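PDB 4H4L: Hut operon positive regulatory protein from Bacillus subtilis, which binds regulatory sequences on mRNA in the presence of histidine, suppressing transcription termination and so switching on the hut operon for histidine utilization. Local coordinates for residues Asp33-Cys38 with Ala105-Asn110; Val100-Ala105 with Val123-Thr128. The protein carries 1 engineered substitution. One frame throughout, in Å; residues are numbered along the deposited sequence.

Interaction 1. Residues Asp33-Cys38 with Ala105-Asn110; sequences DGWKVC and AVLRGN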
ATOM      1  N   ASP A  33      19.446  33.254  -7.532  1.00 83.92           N
ATOM      2  CA  ASP A  33      18.315  33.535  -6.636  1.00 80.16           C
ATOM      3  C   ASP A  33      18.592  32.785  -5.339  1.00 81.11           C
ATOM      4  O   ASP A  33      19.708  32.347  -5.110  1.00 83.30           O
ATOM      5  CB  ASP A  33      16.983  33.090  -7.227  1.00 78.29           C
ATOM      6  CG  ASP A  33      16.765  33.592  -8.644  1.00 86.16           C
ATOM      7  OD1 ASP A  33      17.692  33.465  -9.477  1.00 81.27           O
ATOM      8  OD2 ASP A  33      15.650  34.090  -8.931  1.00 86.80           O
ATOM      9  N   GLY A  34      17.585  32.606  -4.496  1.00 83.72           N
ATOM     10  CA  GLY A  34      17.821  31.970  -3.200  1.00 86.94           C
ATOM     11  C   GLY A  34      17.990  30.451  -3.137  1.00 83.59           C
ATOM     12  O   GLY A  34      17.944  29.894  -2.045  1.00 85.64           O
ATOM     13  N   TRP A  35      18.202  29.776  -4.271  1.00 75.04           N
ATOM     14  CA  TRP A  35      18.195  28.296  -4.274  1.00 71.11           C
ATOM     15  C   TRP A  35      19.515  27.607  -4.002  1.00 70.83           C
ATOM     16  O   TRP A  35      20.512  27.807  -4.708  1.00 73.01           O
ATOM     17  CB  TRP A  35      17.589  27.718  -5.563  1.00 66.93           C
ATOM     18  CG  TRP A  35      16.233  28.269  -5.924  1.00 67.68           C
ATOM     19  CD1 TRP A  35      15.910  29.089  -7.008  1.00 68.86           C
ATOM     20  CD2 TRP A  35      14.966  28.076  -5.198  1.00 63.84           C
ATOM     21  NE1 TRP A  35      14.570  29.401  -7.001  1.00 70.33           N
ATOM     22  CE2 TRP A  35      13.949  28.833  -5.941  1.00 64.98           C
ATOM     23  CE3 TRP A  35      14.588  27.384  -4.053  1.00 61.93           C
ATOM     24  CZ2 TRP A  35      12.623  28.873  -5.537  1.00 64.92           C
ATOM     25  CZ3 TRP A  35      13.247  27.439  -3.650  1.00 61.66           C
ATOM     26  CH2 TRP A  35      12.291  28.163  -4.371  1.00 64.98           C
ATOM     27  N   LYS A  36      19.514  26.761  -2.979  1.00 64.50           N
ATOM     28  CA  LYS A  36      20.492  25.696  -2.877  1.00 57.68           C
ATOM     29  C   LYS A  36      20.048  24.569  -3.838  1.00 55.21           C
ATOM     30  O   LYS A  36      18.893  24.152  -3.848  1.00 59.08           O
ATOM     31  CB  LYS A  36      20.563  25.226  -1.432  1.00 62.98           C
ATOM     32  CG  LYS A  36      21.951  25.304  -0.806  1.00 71.45           C
ATOM     33  CD  LYS A  36      22.578  26.686  -0.923  1.00 68.30           C
ATOM     34  CE  LYS A  36      23.713  26.847   0.072  1.00 70.92           C
ATOM     35  NZ  LYS A  36      24.826  25.870  -0.127  1.00 67.14           N
ATOM     36  N   VAL A  37      20.945  24.091  -4.683  1.00 54.40           N
ATOM     37  CA  VAL A  37      20.526  23.195  -5.753  1.00 55.26           C
ATOM     38  C   VAL A  37      21.581  22.202  -6.143  1.00 54.50           C
ATOM     39  O   VAL A  37      22.749  22.525  -6.208  1.00 56.20           O
ATOM     40  CB  VAL A  37      20.039  23.950  -7.010  1.00 57.56           C
ATOM     41  CG1 VAL A  37      21.171  24.703  -7.695  1.00 53.74           C
ATOM     42  CG2 VAL A  37      19.355  22.986  -7.971  1.00 54.71           C
ATOM     43  N   CYS A  38      21.133  20.997  -6.455  1.00 60.19           N
ATOM     44  CA  CYS A  38      21.994  19.845  -6.516  1.00 63.26           C
ATOM     45  C   CYS A  38      21.457  18.843  -7.538  1.00 63.47           C
ATOM     46  O   CYS A  38      20.251  18.611  -7.628  1.00 69.46           O
ATOM     47  CB  CYS A  38      22.053  19.258  -5.106  1.00 68.71           C
ATOM     48  SG  CYS A  38      22.484  17.531  -5.006  1.00 84.21           S
ATOM     49  N   ALA A 105      17.205  15.805  -9.192  1.00 43.18           N
ATOM     50  CA  ALA A 105      17.418  17.184  -8.852  1.00 45.55           C
ATOM     51  C   ALA A 105      16.986  17.332  -7.419  1.00 53.16           C
ATOM     52  O   ALA A 105      16.008  16.682  -7.037  1.00 60.81           O
ATOM     53  CB  ALA A 105      16.554  18.051  -9.732  1.00 45.14           C
ATOM     54  N   VAL A 106      17.692  18.155  -6.631  1.00 50.20           N
ATOM     55  CA  VAL A 106      17.251  18.530  -5.270  1.00 52.86           C
ATOM     56  C   VAL A 106      17.260  20.044  -5.048  1.00 55.01           C
ATOM     57  O   VAL A 106      18.313  20.677  -5.056  1.00 52.06           O
ATOM     58  CB  VAL A 106      18.131  17.933  -4.151  1.00 55.02           C
ATOM     59  CG1 VAL A 106      17.536  18.257  -2.789  1.00 50.19           C
ATOM     60  CG2 VAL A 106      18.312  16.439  -4.328  1.00 54.64           C
ATOM     61  N   LEU A 107      16.084  20.611  -4.818  1.00 58.07           N
ATOM     62  CA  LEU A 107      15.947  22.039  -4.565  1.00 60.71           C
ATOM     63  C   LEU A 107      15.597  22.358  -3.121  1.00 61.74           C
ATOM     64  O   LEU A 107      14.788  21.658  -2.513  1.00 67.87           O
ATOM     65  CB  LEU A 107      14.893  22.657  -5.478  1.00 60.04           C
ATOM     66  CG  LEU A 107      15.345  23.445  -6.701  1.00 64.61           C
ATOM     67  CD1 LEU A 107      14.191  24.305  -7.176  1.00 67.26           C
ATOM     68  CD2 LEU A 107      16.525  24.342  -6.377  1.00 69.09           C
ATOM     69  N   ARG A 108      16.211  23.419  -2.588  1.00 60.95           N
ATOM     70  CA  ARG A 108      15.881  23.948  -1.261  1.00 60.88           C
ATOM     71  C   ARG A 108      15.783  25.487  -1.198  1.00 64.57           C
ATOM     72  O   ARG A 108      16.652  26.220  -1.690  1.00 62.48           O
ATOM     73  CB  ARG A 108      16.851  23.443  -0.192  1.00 53.40           C
ATOM     74  CG  ARG A 108      16.688  24.187   1.125  1.00 48.32           C
ATOM     75  CD  ARG A 108      17.857  23.918   2.045  1.00 48.70           C
ATOM     76  NE  ARG A 108      17.554  24.265   3.430  1.00 47.07           N
ATOM     77  CZ  ARG A 108      18.130  23.687   4.483  1.00 48.07           C
ATOM     78  NH1 ARG A 108      19.051  22.733   4.294  1.00 44.36           N
ATOM     79  NH2 ARG A 108      17.790  24.058   5.721  1.00 39.54           N
ATOM     80  N   GLY A 109      14.725  25.959  -0.551  1.00 65.27           N
ATOM     81  CA  GLY A 109      14.444  27.375  -0.450  1.00 64.79           C
ATOM     82  C   GLY A 109      12.978  27.566  -0.147  1.00 69.84           C
ATOM     83  O   GLY A 109      12.213  26.603  -0.096  1.00 70.08           O
ATOM     84  N   ASN A 110      12.580  28.815   0.059  1.00 78.59           N
ATOM     85  CA  ASN A 110      11.195  29.122   0.359  1.00 81.83           C
ATOM     86  C   ASN A 110      10.427  29.603  -0.874  1.00 85.93           C
ATOM     87  O   ASN A 110      10.794  30.616  -1.459  1.00 81.99           O
ATOM     88  CB  ASN A 110      11.120  30.153   1.475  1.00 80.41           C
ATOM     89  CG  ASN A 110       9.722  30.324   1.993  1.00 80.52           C
ATOM     90  OD1 ASN A 110       8.759  30.031   1.292  1.00 76.71           O
ATOM     91  ND2 ASN A 110       9.598  30.792   3.228  1.00 87.57           N
TER

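Interaction 2. Residues Val100-Ala105 with Val123-Thr128; sequences VGLRFA and VSLYGT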
ATOM      1  N   VAL A 100      15.971   0.728 -12.061  1.00 46.20           N
ATOM      2  CA  VAL A 100      15.921   2.136 -12.439  1.00 45.21           C
ATOM      3  C   VAL A 100      17.271   2.688 -12.898  1.00 46.72           C
ATOM      4  O   VAL A 100      18.320   2.343 -12.378  1.00 46.47           O
ATOM      5  CB  VAL A 100      15.473   3.031 -11.281  1.00 48.51           C
ATOM      6  CG1 VAL A 100      14.011   2.820 -10.945  1.00 49.39           C
ATOM      7  CG2 VAL A 100      16.336   2.782 -10.062  1.00 50.87           C
ATOM      8  N   GLY A 101      17.224   3.571 -13.881  1.00 45.80           N
ATOM      9  CA  GLY A 101      18.335   4.443 -14.185  1.00 40.84           C
ATOM     10  C   GLY A 101      17.756   5.833 -13.977  1.00 46.16           C
ATOM     11  O   GLY A 101      16.976   6.335 -14.826  1.00 37.86           O
ATOM     12  N   LEU A 102      18.090   6.457 -12.844  1.00 46.16           N
ATOM     13  CA  LEU A 102      17.525   7.765 -12.581  1.00 47.34           C
ATOM     14  C   LEU A 102      18.515   8.896 -12.820  1.00 53.51           C
ATOM     15  O   LEU A 102      19.716   8.672 -13.040  1.00 58.76           O
ATOM     16  CB  LEU A 102      16.932   7.829 -11.183  1.00 47.12           C
ATOM     17  CG  LEU A 102      15.708   6.954 -10.893  1.00 51.97           C
ATOM     18  CD1 LEU A 102      15.266   7.179  -9.459  1.00 52.48           C
ATOM     19  CD2 LEU A 102      14.552   7.260 -11.833  1.00 50.41           C
ATOM     20  N   ARG A 103      17.974  10.104 -12.847  1.00 53.63           N
ATOM     21  CA  ARG A 103      18.728  11.316 -12.619  1.00 54.87           C
ATOM     22  C   ARG A 103      17.867  12.031 -11.596  1.00 48.57           C
ATOM     23  O   ARG A 103      16.654  11.900 -11.658  1.00 44.96           O
ATOM     24  CB  ARG A 103      18.842  12.148 -13.897  1.00 63.39           C
ATOM     25  CG  ARG A 103      19.630  13.453 -13.712  1.00 74.23           C
ATOM     26  CD  ARG A 103      19.761  14.302 -14.982  1.00 82.31           C
ATOM     27  NE  ARG A 103      20.361  15.621 -14.701  1.00 91.23           N
ATOM     28  CZ  ARG A 103      20.363  16.661 -15.537  1.00 88.33           C
ATOM     29  NH1 ARG A 103      19.802  16.572 -16.738  1.00 87.79           N
ATOM     30  NH2 ARG A 103      20.932  17.800 -15.168  1.00 86.23           N
ATOM     31  N   PHE A 104      18.489  12.767 -10.675  1.00 45.25           N
ATOM     32  CA  PHE A 104      17.786  13.504  -9.621  1.00 45.50           C
ATOM     33  C   PHE A 104      18.194  14.981  -9.496  1.00 44.32           C
ATOM     34  O   PHE A 104      19.371  15.351  -9.660  1.00 42.44           O
ATOM     35  CB  PHE A 104      17.942  12.795  -8.254  1.00 40.42           C
ATOM     36  CG  PHE A 104      19.371  12.647  -7.800  1.00 39.17           C
ATOM     37  CD1 PHE A 104      19.961  13.609  -6.962  1.00 35.97           C
ATOM     38  CD2 PHE A 104      20.136  11.543  -8.195  1.00 39.04           C
ATOM     39  CE1 PHE A 104      21.286  13.484  -6.556  1.00 36.17           C
ATOM     40  CE2 PHE A 104      21.475  11.400  -7.775  1.00 39.72           C
ATOM     41  CZ  PHE A 104      22.049  12.372  -6.954  1.00 37.28           C
ATOM     42  N   ALA A 105      17.205  15.805  -9.192  1.00 43.18           N
ATOM     43  CA  ALA A 105      17.418  17.184  -8.852  1.00 45.55           C
ATOM     44  C   ALA A 105      16.986  17.332  -7.419  1.00 53.16           C
ATOM     45  O   ALA A 105      16.008  16.682  -7.037  1.00 60.81           O
ATOM     46  CB  ALA A 105      16.554  18.051  -9.732  1.00 45.14           C
ATOM     47  N   VAL A 123      12.581  16.766  -3.960  1.00 46.66           N
ATOM     48  CA  VAL A 123      13.414  15.736  -4.522  1.00 45.01           C
ATOM     49  C   VAL A 123      12.697  15.261  -5.783  1.00 47.13           C
ATOM     50  O   VAL A 123      11.576  14.779  -5.704  1.00 50.95           O
ATOM     51  CB  VAL A 123      13.615  14.621  -3.499  1.00 46.92           C
ATOM     52  CG1 VAL A 123      14.572  13.585  -4.023  1.00 45.34           C
ATOM     53  CG2 VAL A 123      14.150  15.194  -2.190  1.00 50.64           C
ATOM     54  N   SER A 124      13.293  15.472  -6.951  1.00 42.78           N
ATOM     55  CA  SER A 124      12.594  15.177  -8.193  1.00 44.24           C
ATOM     56  C   SER A 124      13.363  14.099  -8.909  1.00 43.12           C
ATOM     57  O   SER A 124      14.573  14.213  -9.054  1.00 38.40           O
ATOM     58  CB  SER A 124      12.488  16.421  -9.096  1.00 51.97           C
ATOM     59  OG  SER A 124      11.782  17.488  -8.463  1.00 54.82           O
ATOM     60  N   LEU A 125      12.670  13.050  -9.346  1.00 42.00           N
ATOM     61  CA  LEU A 125      13.343  11.909  -9.940  1.00 41.58           C
ATOM     62  C   LEU A 125      12.934  11.770 -11.396  1.00 42.98           C
ATOM     63  O   LEU A 125      11.755  11.911 -11.687  1.00 46.97           O
ATOM     64  CB  LEU A 125      12.925  10.661  -9.184  1.00 38.63           C
ATOM     65  CG  LEU A 125      13.347  10.577  -7.727  1.00 37.55           C
ATOM     66  CD1 LEU A 125      12.649   9.403  -7.063  1.00 36.05           C
ATOM     67  CD2 LEU A 125      14.851  10.389  -7.661  1.00 38.50           C
ATOM     68  N   TYR A 126      13.883  11.512 -12.301  1.00 41.31           N
ATOM     69  CA  TYR A 126      13.533  11.149 -13.689  1.00 42.33           C
ATOM     70  C   TYR A 126      14.449  10.115 -14.321  1.00 40.79           C
ATOM     71  O   TYR A 126      15.639  10.113 -14.105  1.00 48.42           O
ATOM     72  CB  TYR A 126      13.387  12.376 -14.614  1.00 47.69           C
ATOM     73  CG  TYR A 126      13.154  12.003 -16.066  1.00 50.98           C
ATOM     74  CD1 TYR A 126      14.197  12.067 -17.006  1.00 53.64           C
ATOM     75  CD2 TYR A 126      11.909  11.537 -16.494  1.00 50.88           C
ATOM     76  CE1 TYR A 126      14.000  11.693 -18.330  1.00 53.91           C
ATOM     77  CE2 TYR A 126      11.704  11.157 -17.810  1.00 53.99           C
ATOM     78  CZ  TYR A 126      12.744  11.238 -18.718  1.00 57.89           C
ATOM     79  OH  TYR A 126      12.519  10.861 -20.019  1.00 58.65           O
ATOM     80  N   GLY A 127      13.883   9.235 -15.135  1.00 43.89           N
ATOM     81  CA  GLY A 127      14.676   8.223 -15.802  1.00 40.20           C
ATOM     82  C   GLY A 127      13.829   7.057 -16.239  1.00 40.77           C
ATOM     83  O   GLY A 127      12.650   7.181 -16.486  1.00 43.81           O
ATOM     84  N   THR A 128      14.433   5.900 -16.360  1.00 42.89           N
ATOM     85  CA  THR A 128      13.646   4.750 -16.720  1.00 47.89           C
ATOM     86  C   THR A 128      13.549   3.705 -15.609  1.00 48.87           C
ATOM     87  O   THR A 128      14.287   3.748 -14.615  1.00 49.16           O
ATOM     88  CB  THR A 128      14.220   4.047 -17.933  1.00 45.66           C
ATOM     89  OG1 THR A 128      15.367   3.321 -17.501  1.00 49.71           O
ATOM     90  CG2 THR A 128      14.570   5.054 -19.017  1.00 43.63           C
TER

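Interaction 1. Residues Asp33-Cys38 with Ala105-Asn110
Strand 36-38 runs antiparallel to strand 105-109, the axes of these short segments coming within 4.9 Å, with hydrogen-bonded pairs Lys36–Arg108 and Cys38–Val106 flanking the non-hydrogen-bonded pair Val37–Leu107. Val106 N donates to Cys38 O at 2.8 Å, whereas the return bond from Cys38 N to Val106 O is weak. Val37 and Leu107 lie side by side, Val37 CG2 3.5 Å from Leu107 CD2. Leu107 CD2 also packs 3.6 Å from Trp35 CB, while Leu107 CD1 covers one face of the indole. With CG anti to its carbonyl carbon (chi1 -52°), Trp35 swings its six-membered ring across to the partner strand: CE3 meets Arg108 O edge-on at 3.3 Å, and CZ3 lies 3.4 Å from Gly109 CA. Glycine suits that position because a CB would strike the ring. Were Trp35 an alanine, a gap would probably open beside Gly109 and Leu107 CD1 would lose its aromatic partner. Arg108 carries its guanidinium away to salt bridges with Glu71 and Asp119. Helices 9-17 and 26-32 cover the apolar Val37–Leu107 side and helix 47-60 packs on the opposite face, on Cys38 and Val106, so the antiparallel sheet has helices on both faces.

Interaction 2. Residues Val100-Ala105 with Val123-Thr128
Leu102 and Leu125 each place CG anti to their own carbonyl carbon (chi1 -66° and -65°), and the two side chains meet at a slant, Leu102 CD1 3.7 Å from Leu125 CD2. Phe104 forms a non-hydrogen-bonded pair with Leu125, which brings Phe104 CB to 4.0 Å from Leu125 CD2; its chi1 of 60°, with CG between backbone N and carbonyl carbon, turns the ring off toward Ile54 and Ala57 of helix 47-60. Branched and aromatic apolar residues suit this buried side, where Leu125 also touches Ala82 and Val86 of helix 70-87. The backbone is that of a beta hairpin between strands 99-109 and 120-130, a central pairing of the four-stranded antiparallel sheet. Arg103 N reaches Tyr126 O at 2.7 Å, and Tyr126 N returns an almost straight bond to Arg103 O. At Gly127 the chain turns a corner: its CA comes 3.1 Å from Gly101 O, and a CB would collide with that oxygen and with Leu102. Beyond the corner Gly101 and Thr128 still exchange two bonds, both donors tilted out of the acceptors' carbonyl planes. Buried Tyr126 hydrogen-bonds through OH to Glu139 and packs on Arg11 of a second subunit.

In the fold
Strand 99-109 takes part in both contacts, pairing with strand 36-44 in interaction 1 and with strand 120-130 in interaction 2; Ala105 belongs to both, and their centres lie about 17 Å apart. Both are largely buried. Interaction 1, farther from the centre of the chain, includes the exposed Lys36 and Gly34 and relies on a tryptophan laid across the neighbouring strand. Interaction 2 has no exposed residue and rests on aliphatic packing with a fuller ladder of backbone bonds. Glycine serves each differently: Gly109 gives way to a ring, Gly127 lets the strand bend. Interaction 2 alone of the two is touched by another subunit of the hexamer.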